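Local coordinates for tetratricopeptide TPR_2 repeat protein (Thermobaculum terrenum, PDB 5DJS) that is of undetermined function but combines tetratricopeptide repeats with a GT-B-type glycosyltransferase family 41 fold and holds uridine-5'-diphosphate in a pocket, at residues L426-P434 with L485-L493. The protein carries 1 engineered substitution. Numbering follows the deposited sequence.
Sequences LEALWMGVP and LREHLRRWL. With UDP (uridine-5'-diphosphate), chain E.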
ATOM      1  N   LEU A 426      12.878   0.159  -3.593  1.00 42.29           N
ATOM      2  CA  LEU A 426      13.781  -0.788  -2.960  1.00 44.09           C
ATOM      3  C   LEU A 426      14.133  -1.923  -3.929  1.00 47.19           C
ATOM      4  O   LEU A 426      15.294  -2.328  -4.016  1.00 48.39           O
ATOM      5  CB  LEU A 426      13.169  -1.338  -1.674  1.00 44.67           C
ATOM      6  CG  LEU A 426      13.985  -2.384  -0.920  1.00 47.18           C
ATOM      7  CD1 LEU A 426      15.274  -1.799  -0.372  1.00 47.88           C
ATOM      8  CD2 LEU A 426      13.146  -2.957   0.205  1.00 49.08           C
ATOM      9  N   GLU A 427      13.140  -2.415  -4.663  1.00 47.20           N
ATOM     10  CA  GLU A 427      13.375  -3.449  -5.666  1.00 50.57           C
ATOM     11  C   GLU A 427      14.367  -3.011  -6.736  1.00 51.34           C
ATOM     12  O   GLU A 427      15.184  -3.816  -7.182  1.00 53.88           O
ATOM     13  CB  GLU A 427      12.059  -3.877  -6.320  1.00 53.96           C
ATOM     14  CG  GLU A 427      11.209  -4.776  -5.430  1.00 55.31           C
ATOM     15  CD  GLU A 427       9.830  -5.042  -5.989  1.00 56.41           C
ATOM     16  OE1 GLU A 427       9.367  -4.300  -6.893  1.00 60.69           O
ATOM     17  OE2 GLU A 427       9.208  -6.007  -5.510  1.00 53.66           O
ATOM     18  N   ALA A 428      14.282  -1.749  -7.150  1.00 52.35           N
ATOM     19  CA  ALA A 428      15.206  -1.182  -8.134  1.00 53.21           C
ATOM     20  C   ALA A 428      16.634  -1.224  -7.605  1.00 51.86           C
ATOM     21  O   ALA A 428      17.525  -1.781  -8.254  1.00 53.75           O
ATOM     22  CB  ALA A 428      14.812   0.249  -8.492  1.00 53.48           C
ATOM     23  N   LEU A 429      16.835  -0.665  -6.414  1.00 50.31           N
ATOM     24  CA  LEU A 429      18.152  -0.673  -5.774  1.00 51.83           C
ATOM     25  C   LEU A 429      18.720  -2.094  -5.644  1.00 51.98           C
ATOM     26  O   LEU A 429      19.889  -2.310  -5.948  1.00 53.95           O
ATOM     27  CB  LEU A 429      18.121   0.010  -4.397  1.00 51.23           C
ATOM     28  CG  LEU A 429      17.664   1.476  -4.268  1.00 50.30           C
ATOM     29  CD1 LEU A 429      18.117   2.053  -2.936  1.00 48.06           C
ATOM     30  CD2 LEU A 429      18.145   2.364  -5.402  1.00 49.85           C
ATOM     31  N   TRP A 430      17.896  -3.059  -5.241  1.00 53.24           N
ATOM     32  CA  TRP A 430      18.318  -4.477  -5.192  1.00 56.84           C
ATOM     33  C   TRP A 430      18.919  -4.991  -6.514  1.00 59.39           C
ATOM     34  O   TRP A 430      19.793  -5.871  -6.497  1.00 60.45           O
ATOM     35  CB  TRP A 430      17.153  -5.409  -4.803  1.00 56.01           C
ATOM     36  CG  TRP A 430      16.729  -5.390  -3.346  1.00 56.02           C
ATOM     37  CD1 TRP A 430      17.458  -4.964  -2.264  1.00 55.73           C
ATOM     38  CD2 TRP A 430      15.482  -5.867  -2.824  1.00 55.93           C
ATOM     39  NE1 TRP A 430      16.729  -5.124  -1.112  1.00 54.96           N
ATOM     40  CE2 TRP A 430      15.513  -5.677  -1.425  1.00 56.22           C
ATOM     41  CE3 TRP A 430      14.331  -6.420  -3.406  1.00 56.96           C
ATOM     42  CZ2 TRP A 430      14.434  -6.024  -0.597  1.00 54.90           C
ATOM     43  CZ3 TRP A 430      13.260  -6.775  -2.579  1.00 56.17           C
ATOM     44  CH2 TRP A 430      13.322  -6.575  -1.193  1.00 55.30           C
ATOM     45  N   MET A 431      18.431  -4.453  -7.640  1.00 58.52           N
ATOM     46  CA  MET A 431      18.936  -4.771  -8.987  1.00 57.20           C
ATOM     47  C   MET A 431      19.964  -3.758  -9.542  1.00 55.23           C
ATOM     48  O   MET A 431      20.204  -3.699 -10.755  1.00 49.91           O
ATOM     49  CB  MET A 431      17.747  -4.897  -9.948  1.00 57.58           C
ATOM     50  CG  MET A 431      16.732  -5.956  -9.547  1.00 58.51           C
ATOM     51  SD  MET A 431      17.447  -7.597  -9.315  1.00 58.64           S
ATOM     52  CE  MET A 431      18.061  -7.977 -10.957  1.00 58.85           C
ATOM     53  N   GLY A 432      20.582  -2.977  -8.660  1.00 52.36           N
ATOM     54  CA  GLY A 432      21.610  -2.034  -9.063  1.00 54.46           C
ATOM     55  C   GLY A 432      21.165  -0.923  -9.991  1.00 54.87           C
ATOM     56  O   GLY A 432      21.981  -0.420 -10.764  1.00 53.64           O
ATOM     57  N   VAL A 433      19.888  -0.539  -9.903  1.00 54.74           N
ATOM     58  CA  VAL A 433      19.332   0.563 -10.679  1.00 52.32           C
ATOM     59  C   VAL A 433      19.125   1.740  -9.721  1.00 50.71           C
ATOM     60  O   VAL A 433      18.457   1.580  -8.698  1.00 51.90           O
ATOM     61  CB  VAL A 433      17.991   0.167 -11.337  1.00 52.44           C
ATOM     62  CG1 VAL A 433      17.413   1.318 -12.164  1.00 54.91           C
ATOM     63  CG2 VAL A 433      18.176  -1.052 -12.229  1.00 51.95           C
ATOM     64  N   PRO A 434      19.687   2.924 -10.046  1.00 48.14           N
ATOM     65  CA  PRO A 434      19.408   4.098  -9.224  1.00 48.71           C
ATOM     66  C   PRO A 434      17.974   4.615  -9.414  1.00 50.37           C
ATOM     67  O   PRO A 434      17.343   4.351 -10.451  1.00 50.51           O
ATOM     68  CB  PRO A 434      20.430   5.142  -9.707  1.00 49.37           C
ATOM     69  CG  PRO A 434      20.995   4.632 -10.983  1.00 48.40           C
ATOM     70  CD  PRO A 434      20.454   3.266 -11.255  1.00 47.76           C
ATOM     71  N   LEU A 485      27.392   4.583  -9.295  1.00 50.33           N
ATOM     72  CA  LEU A 485      26.173   4.232  -8.571  1.00 48.55           C
ATOM     73  C   LEU A 485      25.850   2.735  -8.645  1.00 47.61           C
ATOM     74  O   LEU A 485      25.437   2.159  -7.645  1.00 45.56           O
ATOM     75  CB  LEU A 485      24.992   5.082  -9.058  1.00 50.56           C
ATOM     76  CG  LEU A 485      24.768   6.483  -8.448  1.00 52.98           C
ATOM     77  CD1 LEU A 485      26.029   7.179  -7.943  1.00 56.92           C
ATOM     78  CD2 LEU A 485      24.055   7.381  -9.451  1.00 52.92           C
ATOM     79  N   ARG A 486      26.059   2.094  -9.794  1.00 48.39           N
ATOM     80  CA  ARG A 486      25.865   0.628  -9.885  1.00 51.84           C
ATOM     81  C   ARG A 486      26.759  -0.163  -8.903  1.00 52.28           C
ATOM     82  O   ARG A 486      26.356  -1.205  -8.387  1.00 47.36           O
ATOM     83  CB  ARG A 486      26.080   0.119 -11.314  1.00 55.24           C
ATOM     84  CG  ARG A 486      25.444  -1.241 -11.584  1.00 61.11           C
ATOM     85  CD  ARG A 486      25.271  -1.481 -13.076  1.00 65.79           C
ATOM     86  NE  ARG A 486      24.658  -2.775 -13.390  1.00 70.38           N
ATOM     87  CZ  ARG A 486      25.282  -3.960 -13.363  1.00 77.52           C
ATOM     88  NH1 ARG A 486      24.606  -5.058 -13.691  1.00 82.52           N
ATOM     89  NH2 ARG A 486      26.563  -4.076 -13.004  1.00 74.64           N
ATOM     90  N   GLU A 487      27.964   0.350  -8.646  1.00 55.79           N
ATOM     91  CA  GLU A 487      28.891  -0.258  -7.679  1.00 56.38           C
ATOM     92  C   GLU A 487      28.536   0.072  -6.230  1.00 59.45           C
ATOM     93  O   GLU A 487      28.656  -0.786  -5.337  1.00 53.21           O
ATOM     94  CB  GLU A 487      30.339   0.171  -7.952  1.00 56.67           C
ATOM     95  CG  GLU A 487      31.189  -0.921  -8.567  1.00 55.78           C
ATOM     96  CD  GLU A 487      31.525  -2.034  -7.583  1.00 53.70           C
ATOM     97  OE1 GLU A 487      32.083  -1.751  -6.489  1.00 45.76           O
ATOM     98  OE2 GLU A 487      31.229  -3.206  -7.916  1.00 53.22           O
ATOM     99  N   HIS A 488      28.121   1.317  -5.996  1.00 62.57           N
ATOM    100  CA  HIS A 488      27.602   1.718  -4.683  1.00 62.63           C
ATOM    101  C   HIS A 488      26.480   0.769  -4.251  1.00 59.01           C
ATOM    102  O   HIS A 488      26.466   0.298  -3.115  1.00 60.36           O
ATOM    103  CB  HIS A 488      27.087   3.158  -4.722  1.00 66.52           C
ATOM    104  CG  HIS A 488      27.036   3.818  -3.380  1.00 72.42           C
ATOM    105  ND1 HIS A 488      26.227   3.372  -2.355  1.00 71.58           N
ATOM    106  CD2 HIS A 488      27.692   4.903  -2.902  1.00 74.02           C
ATOM    107  CE1 HIS A 488      26.394   4.151  -1.301  1.00 74.93           C
ATOM    108  NE2 HIS A 488      27.274   5.089  -1.607  1.00 75.84           N
ATOM    109  N   LEU A 489      25.563   0.489  -5.180  1.00 55.91           N
ATOM    110  CA  LEU A 489      24.469  -0.454  -4.951  1.00 55.42           C
ATOM    111  C   LEU A 489      24.928  -1.906  -4.776  1.00 56.71           C
ATOM    112  O   LEU A 489      24.326  -2.646  -4.002  1.00 54.74           O
ATOM    113  CB  LEU A 489      23.400  -0.375  -6.070  1.00 54.15           C
ATOM    114  CG  LEU A 489      22.220   0.619  -5.993  1.00 54.21           C
ATOM    115  CD1 LEU A 489      21.906   1.067  -4.569  1.00 54.06           C
ATOM    116  CD2 LEU A 489      22.405   1.848  -6.866  1.00 53.98           C
ATOM    117  N   ARG A 490      25.964  -2.317  -5.499  1.00 60.32           N
ATOM    118  CA  ARG A 490      26.503  -3.681  -5.367  1.00 64.04           C
ATOM    119  C   ARG A 490      27.041  -3.909  -3.955  1.00 64.48           C
ATOM    120  O   ARG A 490      26.830  -4.973  -3.364  1.00 62.41           O
ATOM    121  CB  ARG A 490      27.631  -3.947  -6.380  1.00 68.15           C
ATOM    122  CG  ARG A 490      27.611  -5.338  -7.038  1.00 73.39           C
ATOM    123  CD  ARG A 490      28.877  -6.171  -6.843  1.00 74.60           C
ATOM    124  NE  ARG A 490      30.081  -5.368  -6.600  1.00 76.90           N
ATOM    125  CZ  ARG A 490      31.187  -5.802  -5.994  1.00 75.63           C
ATOM    126  NH1 ARG A 490      31.306  -7.062  -5.573  1.00 75.73           N
ATOM    127  NH2 ARG A 490      32.202  -4.962  -5.818  1.00 76.04           N
ATOM    128  N   ARG A 491      27.736  -2.904  -3.429  1.00 64.35           N
ATOM    129  CA  ARG A 491      28.259  -2.949  -2.060  1.00 70.18           C
ATOM    130  C   ARG A 491      27.153  -2.841  -1.024  1.00 67.58           C
ATOM    131  O   ARG A 491      27.137  -3.594  -0.046  1.00 71.95           O
ATOM    132  CB  ARG A 491      29.286  -1.834  -1.832  1.00 76.88           C
ATOM    133  CG  ARG A 491      30.551  -2.029  -2.645  1.00 82.00           C
ATOM    134  CD  ARG A 491      31.598  -0.964  -2.356  1.00 83.54           C
ATOM    135  NE  ARG A 491      32.785  -1.201  -3.174  1.00 83.71           N
ATOM    136  CZ  ARG A 491      33.702  -2.142  -2.942  1.00 81.86           C
ATOM    137  NH1 ARG A 491      33.605  -2.970  -1.900  1.00 81.31           N
ATOM    138  NH2 ARG A 491      34.733  -2.268  -3.772  1.00 82.23           N
ATOM    139  N   TRP A 492      26.252  -1.887  -1.231  1.00 62.54           N
ATOM    140  CA  TRP A 492      25.075  -1.731  -0.385  1.00 58.83           C
ATOM    141  C   TRP A 492      24.251  -3.037  -0.336  1.00 58.38           C
ATOM    142  O   TRP A 492      23.933  -3.507   0.756  1.00 58.67           O
ATOM    143  CB  TRP A 492      24.237  -0.535  -0.861  1.00 56.32           C
ATOM    144  CG  TRP A 492      22.919  -0.368  -0.168  1.00 53.79           C
ATOM    145  CD1 TRP A 492      22.673   0.339   0.974  1.00 53.36           C
ATOM    146  CD2 TRP A 492      21.660  -0.913  -0.584  1.00 50.50           C
ATOM    147  NE1 TRP A 492      21.339   0.259   1.300  1.00 54.18           N
ATOM    148  CE2 TRP A 492      20.695  -0.506   0.361  1.00 52.54           C
ATOM    149  CE3 TRP A 492      21.256  -1.711  -1.661  1.00 49.97           C
ATOM    150  CZ2 TRP A 492      19.344  -0.867   0.258  1.00 52.06           C
ATOM    151  CZ3 TRP A 492      19.919  -2.072  -1.764  1.00 50.30           C
ATOM    152  CH2 TRP A 492      18.979  -1.650  -0.807  1.00 50.77           C
ATOM    153  N   LEU A 493      23.946  -3.625  -1.497  1.00 56.15           N
ATOM    154  CA  LEU A 493      23.179  -4.897  -1.579  1.00 58.60           C
ATOM    155  C   LEU A 493      23.750  -5.972  -0.645  1.00 61.33           C
ATOM    156  O   LEU A 493      23.017  -6.590   0.121  1.00 65.77           O
ATOM    157  CB  LEU A 493      23.162  -5.453  -3.020  1.00 56.73           C
ATOM    158  CG  LEU A 493      22.074  -6.412  -3.538  1.00 57.73           C
ATOM    159  CD1 LEU A 493      22.678  -7.521  -4.388  1.00 57.61           C
ATOM    160  CD2 LEU A 493      21.198  -7.035  -2.465  1.00 60.15           C
TER
HETATM  161  N1  UDP E 601       4.490  -6.194  -8.544  0.70 74.29           N
HETATM  162  C2  UDP E 601       4.357  -7.333  -9.389  0.70 73.46           C
HETATM  163  N3  UDP E 601       4.033  -7.172 -10.686  0.70 70.84           N
HETATM  164  C4  UDP E 601       3.836  -5.948 -11.204  0.70 68.46           C
HETATM  165  C5  UDP E 601       3.963  -4.814 -10.414  0.70 68.13           C
HETATM  166  C6  UDP E 601       4.294  -4.964  -9.072  0.70 70.60           C
HETATM  167  O2  UDP E 601       4.530  -8.497  -8.954  0.70 72.21           O
HETATM  168  O4  UDP E 601       3.538  -5.818 -12.401  0.70 68.55           O
HETATM  169  C1' UDP E 601       4.851  -6.362  -7.119  0.70 78.27           C
HETATM  170  C2' UDP E 601       6.207  -5.731  -6.868  0.70 78.01           C
HETATM  171  O2' UDP E 601       6.955  -6.649  -6.067  0.70 78.58           O
HETATM  172  C3' UDP E 601       5.890  -4.402  -6.193  0.70 77.98           C
HETATM  173  C4' UDP E 601       4.513  -4.595  -5.558  0.70 77.56           C
HETATM  174  O4' UDP E 601       3.929  -5.729  -6.216  0.70 81.08           O
HETATM  175  O3' UDP E 601       6.860  -4.032  -5.223  0.70 79.41           O
HETATM  176  C5' UDP E 601       3.544  -3.419  -5.681  0.70 75.89           C
HETATM  177  O5' UDP E 601       4.186  -2.146  -5.627  0.70 76.13           O
HETATM  178  PA  UDP E 601       3.364  -0.819  -6.065  0.70 76.57           P
HETATM  179  O1A UDP E 601       2.176  -0.714  -5.139  0.70 73.82           O
HETATM  180  O2A UDP E 601       3.161  -0.897  -7.561  0.70 74.13           O
HETATM  181  O3A UDP E 601       4.333   0.453  -5.812  0.70 70.71           O
HETATM  182  PB  UDP E 601       5.043   0.803  -4.402  0.70 65.81           P
HETATM  183  O1B UDP E 601       5.684  -0.467  -3.925  0.70 66.80           O
HETATM  184  O2B UDP E 601       6.073   1.816  -4.776  0.70 64.01           O
HETATM  185  O3B UDP E 601       3.932   1.334  -3.528  0.70 69.44           O
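Trp492, Leu489 and Leu493 of the long helix 479-521 pack against the C-terminal end of helix 423-430 in an apolar helix-helix contact within the UDP-binding Rossmann-like domain of a GT-B fold. The segment axes run nearly at right angles (99°) and approach to 10.4 Å, without a hydrogen bond between them. Trp492, its CG anti to the backbone N (chi1 173°), extends its six-membered ring toward the shorter helix. There Leu429 CD1 lies over one ring face, while Leu426 CD1 meets CH2 of Trp492 in the ring plane at 3.7 Å. CD1 of Trp430 comes within 3.8 Å of CZ3 of Trp492, neither ring lying over the other, planes inclined by 28°; NE1 of Trp430 is hydrogen-bonded to Cys311 O. Leu489 CD1 meets Leu429 CB at 3.9 Å, and Leu493 CG lies 3.8 Å from Trp430 O. Helix 423-430 closes in a Schellman motif, with Gly432 at positive phi as the C-prime residue; CA of Gly432 sits 3.9 Å from Leu489 CB. Beyond this turn, Pro434 CB touches Leu485 CD2. Glu427 instead lies against the ribose hydroxyls of UDP, salt-bridged to Arg400. Helix 447-454 packs on Leu426 and Leu429 through Leu451, and Pro434 leads directly into strand 435-438, between strands 412-414 and 461-462 of their parallel sheet.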